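Local coordinates for probable brix-domain ribosomal biogenesis protein (Methanothermobacter thermautotrophicus, PDB 1W94), which probably takes part in ribosome biogenesis as an archaeal Imp4-like, Brix-domain protein and probably binds ribosomal RNA, at residues A59-L64 with I74-S79; W131-M136 with L147-F152. One frame throughout, in Å; residues are numbered along the deposited sequence.

Interaction 1: A59-L64 with I74-S79; sequences ARITFL and ILFNPS
I61 and I74 form an antiparallel hydrogen-bonded pair, gripped by two backbone bonds: I61 N to I74 O at 2.9 Å and I74 N to I61 O at 2.8 Å. A third bond, F76 N to A59 O at 2.9 Å, meets its acceptor from 45° above the carbonyl plane. On the side away from 74-79, A59 and R60 both face S52, a classic beta bulge. The three bonds tie together the two strands of a beta hairpin, the axes of the two segments lying at 135°.

The tight part lies on the face of I61, F63 and I74. The ring of F76 also reaches it, since its CG sits between the backbone N and the carbonyl carbon (chi1 77°), and its CE2 meets I61 CG1 at 3.4 Å. Farther along, the tip of I74, CD1, comes obliquely to F63 CE1 at 3.8 Å. L104 and L107 of helix 102-108 cover I74, and F17 meets the F76 ring.

The other face is the solvent side, its residues partly exposed rather than buried. Here R60 and L75 lie side by side, and L75 CD2 rests over one face of the guanidinium, 3.4 Å from R60 NE; the arginine also makes a cation-pi contact with Y73. A serine here would probably leave one flank of L75 uncovered and Y73 without its cationic partner. The chemistry thus implies an apolar core beneath the hairpin, with an arginine on the outer face contributing both its aliphatic stem and its flat charged group to the packing.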
loop_
_atom_site.group_PDB
_atom_site.type_symbol
_atom_site.label_atom_id
_atom_site.label_comp_id
_atom_site.label_asym_id
_atom_site.label_seq_id
_atom_site.Cartn_x
_atom_site.Cartn_y
_atom_site.Cartn_z
ATOM N N ALA A 59 -0.083 9.821 4.446
ATOM C CA ALA A 59 -1.370 10.383 4.064
ATOM C C ALA A 59 -1.753 10.015 2.626
ATOM O O ALA A 59 -2.933 10.042 2.253
ATOM C CB ALA A 59 -1.326 11.901 4.217
ATOM N N ARG A 60 -0.751 9.719 1.806
ATOM C CA ARG A 60 -0.998 9.431 0.383
ATOM C C ARG A 60 0.022 8.417 -0.141
ATOM O O ARG A 60 1.204 8.464 0.230
ATOM C CB ARG A 60 -0.919 10.721 -0.444
ATOM C CG ARG A 60 -1.108 10.534 -1.929
ATOM C CD ARG A 60 -0.738 11.841 -2.697
ATOM N NE ARG A 60 -1.671 12.938 -2.440
ATOM C CZ ARG A 60 -2.311 13.642 -3.384
ATOM N NH1 ARG A 60 -2.136 13.378 -4.690
ATOM N NH2 ARG A 60 -3.141 14.621 -3.014
ATOM N N ILE A 61 -0.467 7.481 -0.947
ATOM C CA ILE A 61 0.405 6.647 -1.770
ATOM C C ILE A 61 0.167 6.967 -3.231
ATOM O O ILE A 61 -0.946 6.846 -3.725
ATOM C CB ILE A 61 0.209 5.143 -1.557
ATOM C CG1 ILE A 61 0.233 4.823 -0.060
ATOM C CG2 ILE A 61 1.334 4.325 -2.302
ATOM C CD1 ILE A 61 0.072 3.299 0.254
ATOM N N THR A 62 1.224 7.395 -3.902
ATOM C CA THR A 62 1.158 7.712 -5.321
ATOM C C THR A 62 1.790 6.616 -6.148
ATOM O O THR A 62 2.888 6.179 -5.837
ATOM C CB THR A 62 1.855 9.061 -5.547
ATOM O OG1 THR A 62 1.105 10.052 -4.832
ATOM C CG2 THR A 62 1.962 9.424 -7.025
ATOM N N PHE A 63 1.112 6.169 -7.194
ATOM C CA PHE A 63 1.649 5.081 -7.998
ATOM C C PHE A 63 2.125 5.578 -9.362
ATOM O O PHE A 63 1.376 6.218 -10.088
ATOM C CB PHE A 63 0.605 3.955 -8.175
ATOM C CG PHE A 63 0.134 3.377 -6.881
ATOM C CD1 PHE A 63 -0.854 4.015 -6.133
ATOM C CD2 PHE A 63 0.674 2.181 -6.412
ATOM C CE1 PHE A 63 -1.287 3.478 -4.907
ATOM C CE2 PHE A 63 0.256 1.629 -5.203
ATOM C CZ PHE A 63 -0.729 2.261 -4.465
ATOM N N LEU A 64 3.367 5.257 -9.700
ATOM C CA LEU A 64 3.951 5.623 -10.984
ATOM C C LEU A 64 4.272 4.417 -11.834
ATOM O O LEU A 64 4.654 3.377 -11.307
ATOM C CB LEU A 64 5.262 6.394 -10.793
ATOM C CG LEU A 64 5.306 7.778 -10.140
ATOM C CD1 LEU A 64 4.111 8.677 -10.474
ATOM C CD2 LEU A 64 5.512 7.646 -8.668
ATOM N N ILE A 74 -3.777 7.014 -3.685
ATOM C CA ILE A 74 -4.736 6.702 -2.615
ATOM C C ILE A 74 -4.465 7.688 -1.481
ATOM O O ILE A 74 -3.298 7.863 -1.081
ATOM C CB ILE A 74 -4.511 5.247 -2.063
ATOM C CG1 ILE A 74 -4.730 4.176 -3.135
ATOM C CG2 ILE A 74 -5.434 4.956 -0.869
ATOM C CD1 ILE A 74 -4.313 2.763 -2.682
ATOM N N LEU A 75 -5.526 8.306 -0.954
ATOM C CA LEU A 75 -5.439 9.103 0.293
ATOM C C LEU A 75 -5.971 8.252 1.420
ATOM O O LEU A 75 -7.053 7.667 1.294
ATOM C CB LEU A 75 -6.265 10.395 0.214
ATOM C CG LEU A 75 -6.081 11.269 -1.020
ATOM C CD1 LEU A 75 -7.087 12.438 -0.992
ATOM C CD2 LEU A 75 -4.613 11.772 -1.142
ATOM N N PHE A 76 -5.204 8.181 2.507
ATOM C CA PHE A 76 -5.477 7.244 3.598
ATOM C C PHE A 76 -4.870 7.655 4.941
ATOM O O PHE A 76 -4.028 8.531 5.006
ATOM C CB PHE A 76 -4.958 5.838 3.240
ATOM C CG PHE A 76 -3.466 5.693 3.382
ATOM C CD1 PHE A 76 -2.921 4.914 4.392
ATOM C CD2 PHE A 76 -2.599 6.376 2.510
ATOM C CE1 PHE A 76 -1.528 4.824 4.538
ATOM C CE2 PHE A 76 -1.233 6.298 2.638
ATOM C CZ PHE A 76 -0.678 5.513 3.662
ATOM N N ASN A 77 -5.316 6.998 6.010
ATOM C CA ASN A 77 -4.620 6.999 7.287
ATOM C C ASN A 77 -4.259 5.546 7.598
ATOM O O ASN A 77 -5.086 4.647 7.385
ATOM C CB ASN A 77 -5.531 7.492 8.412
ATOM C CG ASN A 77 -6.012 8.884 8.200
ATOM O OD1 ASN A 77 -5.244 9.762 7.807
ATOM N ND2 ASN A 77 -7.285 9.122 8.486
ATOM N N PRO A 78 -3.032 5.293 8.074
ATOM C CA PRO A 78 -2.748 3.903 8.449
ATOM C C PRO A 78 -3.294 3.568 9.836
ATOM O O PRO A 78 -3.550 4.463 10.645
ATOM C CB PRO A 78 -1.221 3.847 8.453
ATOM C CG PRO A 78 -0.803 5.243 8.811
ATOM C CD PRO A 78 -1.855 6.180 8.244
ATOM N N SER A 79 -3.536 2.283 10.055
ATOM C CA SER A 79 -3.890 1.752 11.360
ATOM C C SER A 79 -3.142 0.430 11.478
ATOM O O SER A 79 -3.438 -0.528 10.765
ATOM C CB SER A 79 -5.383 1.488 11.434
ATOM O OG SER A 79 -5.701 0.805 12.632
#

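Interaction 2: W131-M136 with L147-F152; sequences WVMELM and LLIRDF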
loop_
_atom_site.group_PDB
_atom_site.type_symbol
_atom_site.label_atom_id
_atom_site.label_comp_id
_atom_site.label_asym_id
_atom_site.label_seq_id
_atom_site.Cartn_x
_atom_site.Cartn_y
_atom_site.Cartn_z
ATOM N N TRP A 131 -13.422 3.326 2.224
ATOM C CA TRP A 131 -13.110 1.906 2.263
ATOM C C TRP A 131 -12.141 1.632 3.398
ATOM O O TRP A 131 -11.306 2.490 3.748
ATOM C CB TRP A 131 -12.437 1.473 0.942
ATOM C CG TRP A 131 -13.284 1.772 -0.272
ATOM C CD1 TRP A 131 -13.127 2.816 -1.143
ATOM C CD2 TRP A 131 -14.426 1.034 -0.727
ATOM N NE1 TRP A 131 -14.110 2.769 -2.108
ATOM C CE2 TRP A 131 -14.915 1.687 -1.885
ATOM C CE3 TRP A 131 -15.072 -0.125 -0.283
ATOM C CZ2 TRP A 131 -16.030 1.224 -2.601
ATOM C CZ3 TRP A 131 -16.176 -0.600 -1.005
ATOM C CH2 TRP A 131 -16.646 0.085 -2.156
ATOM N N VAL A 132 -12.240 0.435 3.973
ATOM C CA VAL A 132 -11.182 -0.104 4.828
ATOM C C VAL A 132 -10.585 -1.362 4.158
ATOM O O VAL A 132 -11.336 -2.308 3.800
ATOM C CB VAL A 132 -11.691 -0.414 6.264
ATOM C CG1 VAL A 132 -10.604 -1.119 7.102
ATOM C CG2 VAL A 132 -12.137 0.898 6.974
HETATM N N MSE A 133 -9.261 -1.351 3.985
HETATM C CA MSE A 133 -8.527 -2.474 3.451
HETATM C C MSE A 133 -7.815 -3.094 4.618
HETATM O O MSE A 133 -6.928 -2.483 5.212
HETATM C CB MSE A 133 -7.484 -2.055 2.421
HETATM C CG MSE A 133 -8.055 -1.500 1.161
HETATM SE SE MSE A 133 -6.620 -1.123 -0.089
HETATM C CE MSE A 133 -6.071 -2.900 -0.503
ATOM N N GLU A 134 -8.215 -4.307 4.947
ATOM C CA GLU A 134 -7.680 -4.985 6.098
ATOM C C GLU A 134 -6.909 -6.235 5.684
ATOM O O GLU A 134 -7.397 -7.061 4.916
ATOM C CB GLU A 134 -8.799 -5.374 7.031
ATOM C CG GLU A 134 -8.371 -6.359 8.084
ATOM C CD GLU A 134 -9.115 -6.141 9.360
ATOM O OE1 GLU A 134 -10.337 -5.886 9.277
ATOM O OE2 GLU A 134 -8.475 -6.207 10.434
ATOM N N LEU A 135 -5.712 -6.356 6.225
ATOM C CA LEU A 135 -4.875 -7.504 5.963
ATOM C C LEU A 135 -5.349 -8.681 6.809
ATOM O O LEU A 135 -5.545 -8.545 8.032
ATOM C CB LEU A 135 -3.402 -7.170 6.266
ATOM C CG LEU A 135 -2.363 -8.266 6.011
ATOM C CD1 LEU A 135 -2.443 -8.669 4.562
ATOM C CD2 LEU A 135 -0.949 -7.774 6.371
HETATM N N MSE A 136 -5.558 -9.822 6.143
HETATM C CA MSE A 136 -5.830 -11.077 6.797
HETATM C C MSE A 136 -4.524 -11.852 6.802
HETATM O O MSE A 136 -3.848 -11.942 5.781
HETATM C CB MSE A 136 -6.899 -11.870 6.038
HETATM C CG MSE A 136 -8.249 -11.157 5.861
HETATM SE SE MSE A 136 -8.952 -10.416 7.552
HETATM C CE MSE A 136 -9.821 -11.921 8.272
ATOM N N LEU A 147 -5.486 -0.138 5.943
ATOM C CA LEU A 147 -5.444 1.121 5.233
ATOM C C LEU A 147 -6.852 1.711 5.270
ATOM O O LEU A 147 -7.799 1.103 4.780
ATOM C CB LEU A 147 -4.948 0.923 3.800
ATOM C CG LEU A 147 -3.675 0.087 3.602
ATOM C CD1 LEU A 147 -3.338 0.051 2.105
ATOM C CD2 LEU A 147 -2.477 0.681 4.358
ATOM N N LEU A 148 -6.969 2.888 5.897
ATOM C CA LEU A 148 -8.237 3.556 6.067
ATOM C C LEU A 148 -8.341 4.571 4.943
ATOM O O LEU A 148 -7.726 5.628 4.982
ATOM C CB LEU A 148 -8.331 4.199 7.465
ATOM C CG LEU A 148 -7.943 3.255 8.646
ATOM C CD1 LEU A 148 -7.993 3.945 9.983
ATOM C CD2 LEU A 148 -8.870 2.041 8.703
ATOM N N ILE A 149 -9.103 4.215 3.925
ATOM C CA ILE A 149 -9.052 4.936 2.658
ATOM C C ILE A 149 -10.064 6.061 2.680
ATOM O O ILE A 149 -11.257 5.832 2.831
ATOM C CB ILE A 149 -9.342 3.983 1.465
ATOM C CG1 ILE A 149 -8.426 2.728 1.509
ATOM C CG2 ILE A 149 -9.305 4.730 0.132
ATOM C CD1 ILE A 149 -7.044 2.957 1.120
ATOM N N ARG A 150 -9.559 7.275 2.528
ATOM C CA ARG A 150 -10.375 8.457 2.389
ATOM C C ARG A 150 -10.856 8.670 0.961
ATOM O O ARG A 150 -11.986 9.113 0.751
ATOM C CB ARG A 150 -9.571 9.685 2.845
ATOM C CG ARG A 150 -9.576 9.889 4.378
ATOM C CD ARG A 150 -8.184 9.657 4.968
ATOM N NE ARG A 150 -7.303 10.821 4.762
ATOM N N ASP A 151 -10.016 8.353 -0.021
ATOM C CA ASP A 151 -10.366 8.627 -1.421
ATOM C C ASP A 151 -9.291 7.933 -2.253
ATOM O O ASP A 151 -8.219 7.576 -1.723
ATOM C CB ASP A 151 -10.383 10.165 -1.614
ATOM C CG ASP A 151 -10.668 10.626 -3.048
ATOM O OD1 ASP A 151 -11.169 9.858 -3.906
ATOM O OD2 ASP A 151 -10.377 11.825 -3.317
ATOM N N PHE A 152 -9.572 7.725 -3.535
ATOM C CA PHE A 152 -8.515 7.317 -4.476
ATOM C C PHE A 152 -8.922 7.721 -5.869
ATOM O O PHE A 152 -10.112 7.793 -6.187
ATOM C CB PHE A 152 -8.255 5.800 -4.426
ATOM C CG PHE A 152 -9.376 4.966 -5.033
ATOM C CD1 PHE A 152 -9.348 4.613 -6.365
ATOM C CD2 PHE A 152 -10.469 4.561 -4.259
ATOM C CE1 PHE A 152 -10.393 3.863 -6.928
ATOM C CE2 PHE A 152 -11.513 3.823 -4.812
ATOM C CZ PHE A 152 -11.479 3.476 -6.138
#
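W131 and M133 pair with I149 and L147 as antiparallel hydrogen-bonded pairs, the axes of segments 131-136 and 147-149 at 165°, and the bonding is uneven: M133 N to L147 O (3.0 Å, 178° at the hydrogen) is almost straight, whereas W131 N to I149 O is weak at 3.4 Å. On the face of W131, M133, L147 and I149, selenium SE of the selenomethionine M133 lies 4.1 Å from L147 CD1. W131 CB packs against I149 CB at 4.0 Å, and I149 CG2 sits at the edge of the indole. Beyond R150, where the chain turns a corner, F152 rejoins the contact: its CG is set between the backbone N and the carbonyl carbon (chi1 71°), which brings CE2 at the ring edge to W131 NE1 at 3.9 Å, the nitrogen lying in the phenyl plane. V132 and L148 are side by side on the other face, both valine methyls 3.9 Å from L148 CD2.

Helix 102-108 covers the first of these faces, L104 touching W131 and F152 while M108 reaches M133 and L147. Strand 120-124 borders 131-136 on its far side, bonded to V132 and E134, and strand 70-80 flanks 147-152, where I74 and F76 touch I149.

In the fold
Interactions 1 and 2 join successive pairs of strands in one mixed sheet, strands 70-80 and 145-154 being the neighbours that link them. Probable backbone hydrogen bonds run from R150 N to L75 O (2.8 Å) and from L75 N to D151 O (2.9 Å), both R150 and D151 facing L75 in a second classic bulge. Each contact is partly buried, with four of its seven touching residues buried, and helix 102-108 lies over one side of both. The faces turned from that helix differ: R60 and L75 are partly exposed, whereas V132 is buried beside L148. Both bulges lie in pairings with neighbouring strands, the second at the junction of the two interactions.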